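Local structure of sporulation inhibitor of replication protein SirA (Bacillus subtilis, 4TPS) at residues Gln46-Glu49 / Met50-Gln54; Gly26-Ser29 / Val30-Glu33; Leu34-Tyr38 / His39-Leu43. The protein inhibits initiation of DNA replication during sporulation, keeping the replication initiator DnaA from starting excess rounds of chromosome copying and so enforcing diploidy. All blocks are in the same frame, centred on the assembly; numbering follows the deposited sequence.

Contact 1: residues Gln46-Glu49 / Met50-Gln54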
loop_
_atom_site.group_PDB
_atom_site.type_symbol
_atom_site.label_atom_id
_atom_site.label_comp_id
_atom_site.label_asym_id
_atom_site.label_seq_id
_atom_site.Cartn_x
_atom_site.Cartn_y
_atom_site.Cartn_z
ATOM N N GLN A 46 -9.527 5.281 13.672
ATOM C CA GLN A 46 -9.188 3.855 13.566
ATOM C C GLN A 46 -9.067 3.374 12.140
ATOM O O GLN A 46 -8.153 2.572 11.849
ATOM C CB GLN A 46 -10.164 2.973 14.348
ATOM C CG GLN A 46 -9.699 2.772 15.785
ATOM C CD GLN A 46 -10.748 2.166 16.717
ATOM O OE1 GLN A 46 -11.841 1.764 16.298
ATOM N NE2 GLN A 46 -10.409 2.091 17.998
ATOM N N GLN A 47 -9.973 3.827 11.260
ATOM C CA GLN A 47 -9.899 3.508 9.812
ATOM C C GLN A 47 -8.578 4.059 9.210
ATOM O O GLN A 47 -7.892 3.379 8.408
ATOM C CB GLN A 47 -11.120 4.104 9.028
ATOM C CG GLN A 47 -12.510 3.763 9.577
ATOM C CD GLN A 47 -13.693 4.545 8.945
ATOM O OE1 GLN A 47 -13.610 5.759 8.677
ATOM N NE2 GLN A 47 -14.822 3.844 8.747
ATOM N N TYR A 48 -8.225 5.286 9.610
ATOM C CA TYR A 48 -6.979 5.894 9.167
ATOM C C TYR A 48 -5.758 5.062 9.615
ATOM O O TYR A 48 -4.816 4.808 8.829
ATOM C CB TYR A 48 -6.851 7.310 9.759
ATOM C CG TYR A 48 -5.527 8.008 9.438
ATOM C CD1 TYR A 48 -5.298 8.572 8.185
ATOM C CD2 TYR A 48 -4.509 8.050 10.360
ATOM C CE1 TYR A 48 -4.115 9.192 7.882
ATOM C CE2 TYR A 48 -3.319 8.691 10.072
ATOM C CZ TYR A 48 -3.113 9.238 8.818
ATOM O OH TYR A 48 -1.933 9.876 8.505
ATOM N N GLU A 49 -5.755 4.657 10.876
ATOM C CA GLU A 49 -4.596 3.902 11.373
ATOM C C GLU A 49 -4.403 2.514 10.660
ATOM O O GLU A 49 -3.267 2.102 10.370
ATOM C CB GLU A 49 -4.702 3.723 12.875
ATOM C CG GLU A 49 -4.389 5.007 13.602
ATOM C CD GLU A 49 -4.821 5.015 15.046
ATOM O OE1 GLU A 49 -4.521 6.061 15.664
ATOM O OE2 GLU A 49 -5.448 4.023 15.544
ATOM N N MET A 50 -5.526 1.844 10.366
ATOM C CA MET A 50 -5.524 0.583 9.611
ATOM C C MET A 50 -4.980 0.833 8.220
ATOM O O MET A 50 -4.196 0.060 7.671
ATOM C CB MET A 50 -6.929 -0.000 9.442
ATOM C CG MET A 50 -7.350 -0.932 10.511
ATOM S SD MET A 50 -6.275 -2.356 10.395
ATOM C CE MET A 50 -5.380 -1.967 11.907
ATOM N N THR A 51 -5.455 1.913 7.618
ATOM C CA THR A 51 -5.035 2.273 6.259
ATOM C C THR A 51 -3.498 2.536 6.214
ATOM O O THR A 51 -2.795 2.032 5.334
ATOM C CB THR A 51 -5.871 3.471 5.745
ATOM O OG1 THR A 51 -7.245 3.073 5.657
ATOM C CG2 THR A 51 -5.355 3.940 4.360
ATOM N N GLU A 52 -3.015 3.271 7.191
ATOM C CA GLU A 52 -1.583 3.534 7.281
ATOM C C GLU A 52 -0.743 2.244 7.422
ATOM O O GLU A 52 0.299 2.093 6.773
ATOM C CB GLU A 52 -1.288 4.457 8.423
ATOM C CG GLU A 52 0.158 4.873 8.567
ATOM C CD GLU A 52 0.274 5.946 9.641
ATOM O OE1 GLU A 52 -0.069 5.690 10.810
ATOM O OE2 GLU A 52 0.685 7.058 9.336
ATOM N N LYS A 53 -1.212 1.326 8.274
ATOM C CA LYS A 53 -0.556 0.022 8.431
ATOM C C LYS A 53 -0.541 -0.799 7.121
ATOM O O LYS A 53 0.453 -1.397 6.758
ATOM C CB LYS A 53 -1.209 -0.762 9.578
ATOM C CG LYS A 53 -0.287 -1.736 10.178
ATOM C CD LYS A 53 -0.706 -2.132 11.610
ATOM C CE LYS A 53 0.253 -1.616 12.707
ATOM N NZ LYS A 53 1.574 -2.337 12.837
ATOM N N GLN A 54 -1.652 -0.799 6.415
ATOM C CA GLN A 54 -1.762 -1.460 5.171
ATOM C C GLN A 54 -0.794 -0.895 4.136
ATOM O O GLN A 54 -0.088 -1.646 3.420
ATOM C CB GLN A 54 -3.183 -1.403 4.665
ATOM C CG GLN A 54 -4.181 -2.189 5.531
ATOM C CD GLN A 54 -5.630 -2.025 5.186
ATOM O OE1 GLN A 54 -6.035 -1.122 4.473
ATOM N NE2 GLN A 54 -6.462 -2.887 5.774
HETATM O O HOH W 1 -1.142 2.972 11.840
#
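Thr-51 folds back over the preceding turn of its helix and gives Gln-47 O a second donor. Its hydroxyl OG1 lies 2.8 Å from Gln-47 O and donates to it, while the backbone Thr-51 N bonds the same oxygen at 3.0 Å. The two donors come from opposite faces of the carbonyl plane, the hydroxyl standing 36° above it and not on a lone pair. The torsion responsible, chi1 -64°, holds OG1 beside the threonine's own N and turns the methyl CG2 the other way, against helix 28-39. On the next face Tyr-48 and Glu-52 slant across one another, ring and carboxylate planes 58° apart. Tyr-48 OH stays 3.9 Å from Glu-52 OE2, a contact of neighbours; the hydrogen bond of OE2 goes to Tyr-38 OH. The other carboxylate oxygen is held through water: a single molecule donates to Glu-52 OE1 at 3.1 Å and to Glu-49 O at 2.7 Å. Glu-49 O is therefore gripped twice, since Lys-53 N also bonds it at 3.0 Å. Glu-49 runs out extended in another direction and its OE1 makes a salt bridge with Lys-45, which probably eases the presence of a second carboxylate nearby. Met-50, bent at its middle torsions, keeps its CG against Gln-46 O at 3.8 Å before the sulfur turns off along the helix. Helix 45-58 lays Tyr-48 almost parallel to Tyr-38 of helix 28-39; Thr-51 and Gln-54 touch Leu-34 there and also the other protein chain, probably domain I of DnaA, on which Met-50 and Lys-53 pack, so that 50-54 faces the partner beside helix 28-39.

Contact 2: residues Gly26-Ser29 / Val30-Glu33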
loop_
_atom_site.group_PDB
_atom_site.type_symbol
_atom_site.label_atom_id
_atom_site.label_comp_id
_atom_site.label_asym_id
_atom_site.label_seq_id
_atom_site.Cartn_x
_atom_site.Cartn_y
_atom_site.Cartn_z
ATOM N N GLY A 26 -4.749 -4.636 -13.233
ATOM C CA GLY A 26 -6.084 -4.447 -13.770
ATOM C C GLY A 26 -7.131 -3.916 -12.804
ATOM O O GLY A 26 -8.292 -3.755 -13.167
ATOM N N ARG A 27 -6.716 -3.696 -11.572
ATOM C CA ARG A 27 -7.584 -3.177 -10.529
ATOM C C ARG A 27 -6.838 -2.090 -9.771
ATOM O O ARG A 27 -7.058 -1.882 -8.553
ATOM C CB ARG A 27 -7.969 -4.333 -9.576
ATOM C CG ARG A 27 -8.835 -5.416 -10.149
ATOM C CD ARG A 27 -9.485 -6.166 -9.002
ATOM N NE ARG A 27 -8.542 -7.055 -8.319
ATOM C CZ ARG A 27 -8.613 -7.431 -7.036
ATOM N NH1 ARG A 27 -9.575 -7.012 -6.212
ATOM N NH2 ARG A 27 -7.694 -8.264 -6.574
ATOM N N GLU A 28 -5.964 -1.349 -10.464
ATOM C CA GLU A 28 -5.116 -0.349 -9.792
ATOM C C GLU A 28 -5.913 0.800 -9.152
ATOM O O GLU A 28 -5.423 1.503 -8.201
ATOM C CB GLU A 28 -4.032 0.196 -10.725
ATOM C CG GLU A 28 -2.980 -0.872 -11.107
ATOM C CD GLU A 28 -3.304 -1.722 -12.300
ATOM O OE1 GLU A 28 -4.469 -1.620 -12.816
ATOM O OE2 GLU A 28 -2.369 -2.482 -12.698
ATOM N N SER A 29 -7.141 1.018 -9.630
ATOM C CA SER A 29 -8.011 2.011 -8.975
ATOM C C SER A 29 -8.211 1.719 -7.491
ATOM O O SER A 29 -8.347 2.615 -6.702
ATOM C CB SER A 29 -9.361 2.051 -9.697
ATOM O OG SER A 29 -10.043 0.819 -9.520
ATOM N N VAL A 30 -8.173 0.451 -7.089
ATOM C CA VAL A 30 -8.385 0.107 -5.697
ATOM C C VAL A 30 -7.199 0.576 -4.866
ATOM O O VAL A 30 -7.365 1.033 -3.751
ATOM C CB VAL A 30 -8.556 -1.401 -5.546
ATOM C CG1 VAL A 30 -8.705 -1.798 -4.067
ATOM C CG2 VAL A 30 -9.809 -1.774 -6.276
ATOM N N MET A 31 -6.006 0.489 -5.431
ATOM C CA MET A 31 -4.806 0.979 -4.734
ATOM C C MET A 31 -4.840 2.497 -4.696
ATOM O O MET A 31 -4.587 3.077 -3.665
ATOM C CB MET A 31 -3.482 0.514 -5.389
ATOM C CG MET A 31 -3.124 -0.911 -5.031
ATOM S SD MET A 31 -1.475 -1.401 -5.480
ATOM C CE MET A 31 -1.682 -1.411 -7.241
ATOM N N PHE A 32 -5.219 3.119 -5.809
ATOM C CA PHE A 32 -5.383 4.558 -5.809
ATOM C C PHE A 32 -6.315 5.005 -4.670
ATOM O O PHE A 32 -5.976 5.932 -3.959
ATOM C CB PHE A 32 -5.931 5.024 -7.157
ATOM C CG PHE A 32 -6.258 6.504 -7.209
ATOM C CD1 PHE A 32 -5.252 7.396 -7.518
ATOM C CD2 PHE A 32 -7.523 6.999 -6.967
ATOM C CE1 PHE A 32 -5.487 8.742 -7.562
ATOM C CE2 PHE A 32 -7.774 8.363 -7.001
ATOM C CZ PHE A 32 -6.763 9.241 -7.366
ATOM N N GLU A 33 -7.458 4.307 -4.503
ATOM C CA GLU A 33 -8.411 4.688 -3.469
ATOM C C GLU A 33 -7.841 4.522 -2.043
ATOM O O GLU A 33 -8.077 5.333 -1.162
ATOM C CB GLU A 33 -9.729 3.921 -3.637
ATOM C CG GLU A 33 -10.464 4.372 -4.899
ATOM C CD GLU A 33 -11.839 3.740 -5.076
ATOM O OE1 GLU A 33 -12.049 3.089 -6.121
ATOM O OE2 GLU A 33 -12.707 3.917 -4.186
#
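Glu-28 O receives Phe-32 N at 2.9 Å in a nearly straight bond, 171° at the hydrogen, with the donor close to the line of the carbonyl. The next bond along, Glu-33 N to Ser-29 O, is also 2.9 Å, and a tighter turn comes just before them, where Val-30 N reaches Arg-27 O at 3.0 Å from above the carbonyl plane. The side chains dress these carbonyls. Val-30, with CG1 opposite its backbone N (chi1 177°), leaves the other methyl, CG2, on the near side, 3.6 Å from Arg-27 O. Glu-33 lies extended back along the turn, and its CG comes within 3.3 Å of Ser-29 O, covering that oxygen with a methylene; its carboxylate continues past. Phe-32 touches the turn through CB, 3.4 Å from Ser-29 O, and then carries its ring off to meet Tyr-142, in a stack, and Phe-137. Glu-28 and Met-31 run side by side in the same direction, Glu-28 CG against Met-31 CE at 4.1 Å. This apolar stem leads to a carboxylate whose OE2 is held by the indole NE1 of Trp-144 and, weakly, by Gly-26 N; Met-31 also lies on Trp-144, so both side chains of the pair settle on one residue of strand 141-144. Gly-26 has a positive phi of 79°, where a side chain would press on the carbonyl O of the residue before it. Arg-27 NH2 turns back to bond His-23 O. The arrangement is that of a helix start: a left-handed glycine and a single turn closed by an i+3 to i bond bring the chain into helix 28-39, whose buried Met-31 and Phe-32 lie on the antiparallel sheet while Val-30 meets the loop at Tyr-24.

Contact 3: residues Leu34-Tyr38 / His39-Leu43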
loop_
_atom_site.group_PDB
_atom_site.type_symbol
_atom_site.label_atom_id
_atom_site.label_comp_id
_atom_site.label_asym_id
_atom_site.label_seq_id
_atom_site.Cartn_x
_atom_site.Cartn_y
_atom_site.Cartn_z
ATOM N N LEU A 34 -7.064 3.479 -1.822
ATOM C CA LEU A 34 -6.369 3.272 -0.549
ATOM C C LEU A 34 -5.400 4.425 -0.224
ATOM O O LEU A 34 -5.435 5.036 0.842
ATOM C CB LEU A 34 -5.633 1.976 -0.538
ATOM C CG LEU A 34 -4.906 1.644 0.772
ATOM C CD1 LEU A 34 -5.914 1.237 1.841
ATOM C CD2 LEU A 34 -3.889 0.536 0.578
ATOM N N PHE A 35 -4.562 4.731 -1.178
ATOM C CA PHE A 35 -3.643 5.880 -1.040
ATOM C C PHE A 35 -4.359 7.260 -0.870
ATOM O O PHE A 35 -3.978 8.074 -0.032
ATOM C CB PHE A 35 -2.652 5.916 -2.169
ATOM C CG PHE A 35 -1.615 4.800 -2.090
ATOM C CD1 PHE A 35 -0.628 4.818 -1.145
ATOM C CD2 PHE A 35 -1.631 3.730 -2.965
ATOM C CE1 PHE A 35 0.341 3.816 -1.084
ATOM C CE2 PHE A 35 -0.697 2.710 -2.887
ATOM C CZ PHE A 35 0.302 2.765 -1.945
ATOM N N GLN A 36 -5.430 7.431 -1.602
ATOM C CA GLN A 36 -6.207 8.658 -1.512
ATOM C C GLN A 36 -6.867 8.743 -0.106
ATOM O O GLN A 36 -6.878 9.813 0.508
ATOM C CB GLN A 36 -7.223 8.742 -2.620
ATOM C CG GLN A 36 -8.071 10.025 -2.566
ATOM C CD GLN A 36 -9.014 10.121 -3.723
ATOM O OE1 GLN A 36 -9.990 9.347 -3.854
ATOM N NE2 GLN A 36 -8.726 11.066 -4.598
ATOM N N ASP A 37 -7.357 7.622 0.418
ATOM C CA ASP A 37 -7.902 7.616 1.776
ATOM C C ASP A 37 -6.880 8.041 2.813
ATOM O O ASP A 37 -7.195 8.774 3.732
ATOM C CB ASP A 37 -8.410 6.236 2.147
ATOM C CG ASP A 37 -9.748 5.922 1.535
ATOM O OD1 ASP A 37 -10.438 6.833 1.001
ATOM O OD2 ASP A 37 -10.096 4.717 1.607
ATOM N N TYR A 38 -5.651 7.573 2.665
ATOM C CA TYR A 38 -4.583 7.993 3.596
ATOM C C TYR A 38 -4.214 9.479 3.499
ATOM O O TYR A 38 -4.059 10.158 4.506
ATOM C CB TYR A 38 -3.359 7.145 3.313
ATOM C CG TYR A 38 -2.183 7.399 4.187
ATOM C CD1 TYR A 38 -2.272 7.180 5.555
ATOM C CD2 TYR A 38 -0.966 7.850 3.660
ATOM C CE1 TYR A 38 -1.202 7.405 6.382
ATOM C CE2 TYR A 38 0.115 8.066 4.490
ATOM C CZ TYR A 38 -0.021 7.829 5.848
ATOM O OH TYR A 38 1.021 8.001 6.726
ATOM N N HIS A 39 -4.096 9.973 2.281
ATOM C CA HIS A 39 -3.639 11.324 2.069
ATOM C C HIS A 39 -4.760 12.358 2.197
ATOM O O HIS A 39 -4.465 13.511 2.506
ATOM C CB HIS A 39 -2.947 11.443 0.718
ATOM C CG HIS A 39 -1.579 10.820 0.719
ATOM N ND1 HIS A 39 -0.493 11.401 1.334
ATOM C CD2 HIS A 39 -1.151 9.633 0.281
ATOM C CE1 HIS A 39 0.548 10.595 1.254
ATOM N NE2 HIS A 39 0.181 9.547 0.564
ATOM N N TRP A 40 -6.008 11.938 1.993
ATOM C CA TRP A 40 -7.123 12.921 1.833
ATOM C C TRP A 40 -8.387 12.644 2.539
ATOM O O TRP A 40 -8.869 13.536 3.247
ATOM C CB TRP A 40 -7.496 13.058 0.370
ATOM C CG TRP A 40 -6.562 14.009 -0.297
ATOM C CD1 TRP A 40 -5.553 13.723 -1.158
ATOM C CD2 TRP A 40 -6.550 15.399 -0.090
ATOM N NE1 TRP A 40 -4.908 14.886 -1.537
ATOM C CE2 TRP A 40 -5.491 15.928 -0.847
ATOM C CE3 TRP A 40 -7.324 16.246 0.697
ATOM C CZ2 TRP A 40 -5.198 17.261 -0.865
ATOM C CZ3 TRP A 40 -7.051 17.573 0.668
ATOM C CH2 TRP A 40 -5.962 18.081 -0.080
ATOM N N THR A 41 -8.965 11.437 2.313
ATOM C CA THR A 41 -10.347 11.100 2.759
ATOM C C THR A 41 -10.453 11.352 4.262
ATOM O O THR A 41 -9.531 11.064 5.048
ATOM C CB THR A 41 -10.761 9.642 2.396
ATOM O OG1 THR A 41 -10.490 9.358 1.023
ATOM C CG2 THR A 41 -12.218 9.350 2.613
ATOM N N SER A 42 -11.593 11.884 4.677
ATOM C CA SER A 42 -11.813 12.122 6.112
ATOM C C SER A 42 -12.294 10.820 6.722
ATOM O O SER A 42 -13.405 10.427 6.486
ATOM C CB SER A 42 -12.837 13.248 6.338
ATOM O OG SER A 42 -12.497 14.334 5.502
ATOM N N LEU A 43 -11.399 10.128 7.411
ATOM C CA LEU A 43 -11.678 8.821 7.938
ATOM C C LEU A 43 -11.732 8.940 9.447
ATOM O O LEU A 43 -11.118 9.835 10.043
ATOM C CB LEU A 43 -10.558 7.823 7.574
ATOM C CG LEU A 43 -10.363 7.439 6.103
ATOM C CD1 LEU A 43 -9.130 6.542 6.004
ATOM C CD2 LEU A 43 -11.603 6.802 5.491
HETATM O O HOH W 2 -6.917 10.472 5.574
#
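Tyr-38 sets the edge of its ring against the face of its neighbour His-39 at the C-terminal end of helix 28-39, where the chain leaves through a pi-turn. The two rings form an edge-to-face pair with planes at 77° and centroids 5.1 Å apart; Tyr-38 CD2 comes over the rim of the imidazole, 3.7 Å from His-39 NE2. The edge of the imidazole meets the backbone instead, His-39 CD2 lying 3.2 Å from Phe-35 O, near the ring plane. Outside this pair, His-39 NE2 is hydrogen-bonded to Tyr-14 OH and the ring meets Tyr-12, both on strand 9-16, so the helix end is tied to the sheet. With an alanine here, Tyr-38 would probably lose the face its edge rests on, and the Tyr-14 hydroxyl its imidazole partner, opening a gap between helix and strand. The turn is made by Gln-36 O, which takes Trp-40 N at 2.7 Å almost end-on, though the bond is bent at the hydrogen (132°), and Thr-41 N, five residues on, at 3.2 Å. Trp-40 is where the backbone departs from helical angles, and its side chain swings outward. Thr-41 then closes the end: its OG1 donates to Asp-37 OD1 over a short 2.5 Å, and OD1 accepts on its anti lone pair, turned away from the other carboxylate oxygen. The two side chains lie alongside each other, chi1 -78° keeping the Asp-37 carboxylate beside its own N. Beyond them Leu-43 returns over the same turn, its CD1 methyl 3.9 Å from Asp-37 CB.

In the fold
Contacts 2 and 3 are the two ends of helix 28-39, and contact 1 lies on helix 45-58, which follows it. Contact 2 is partly buried, with a methionine and a phenylalanine on the sheet. Contacts 1 and 3 are surface contacts, richer in hydroxyls and carboxylates. Their centres are about 10 Å apart and they touch, through tyrosines, Leu-34 and Glu-52, holding the two helices together; contact 2 stays about 6 Å from contact 1 at the nearest atoms. The partner protein lies chiefly against 50-54, with weaker reach to Arg-27 and packing on Leu-34, whereas 39-43 turns the chain from one helix toward the next.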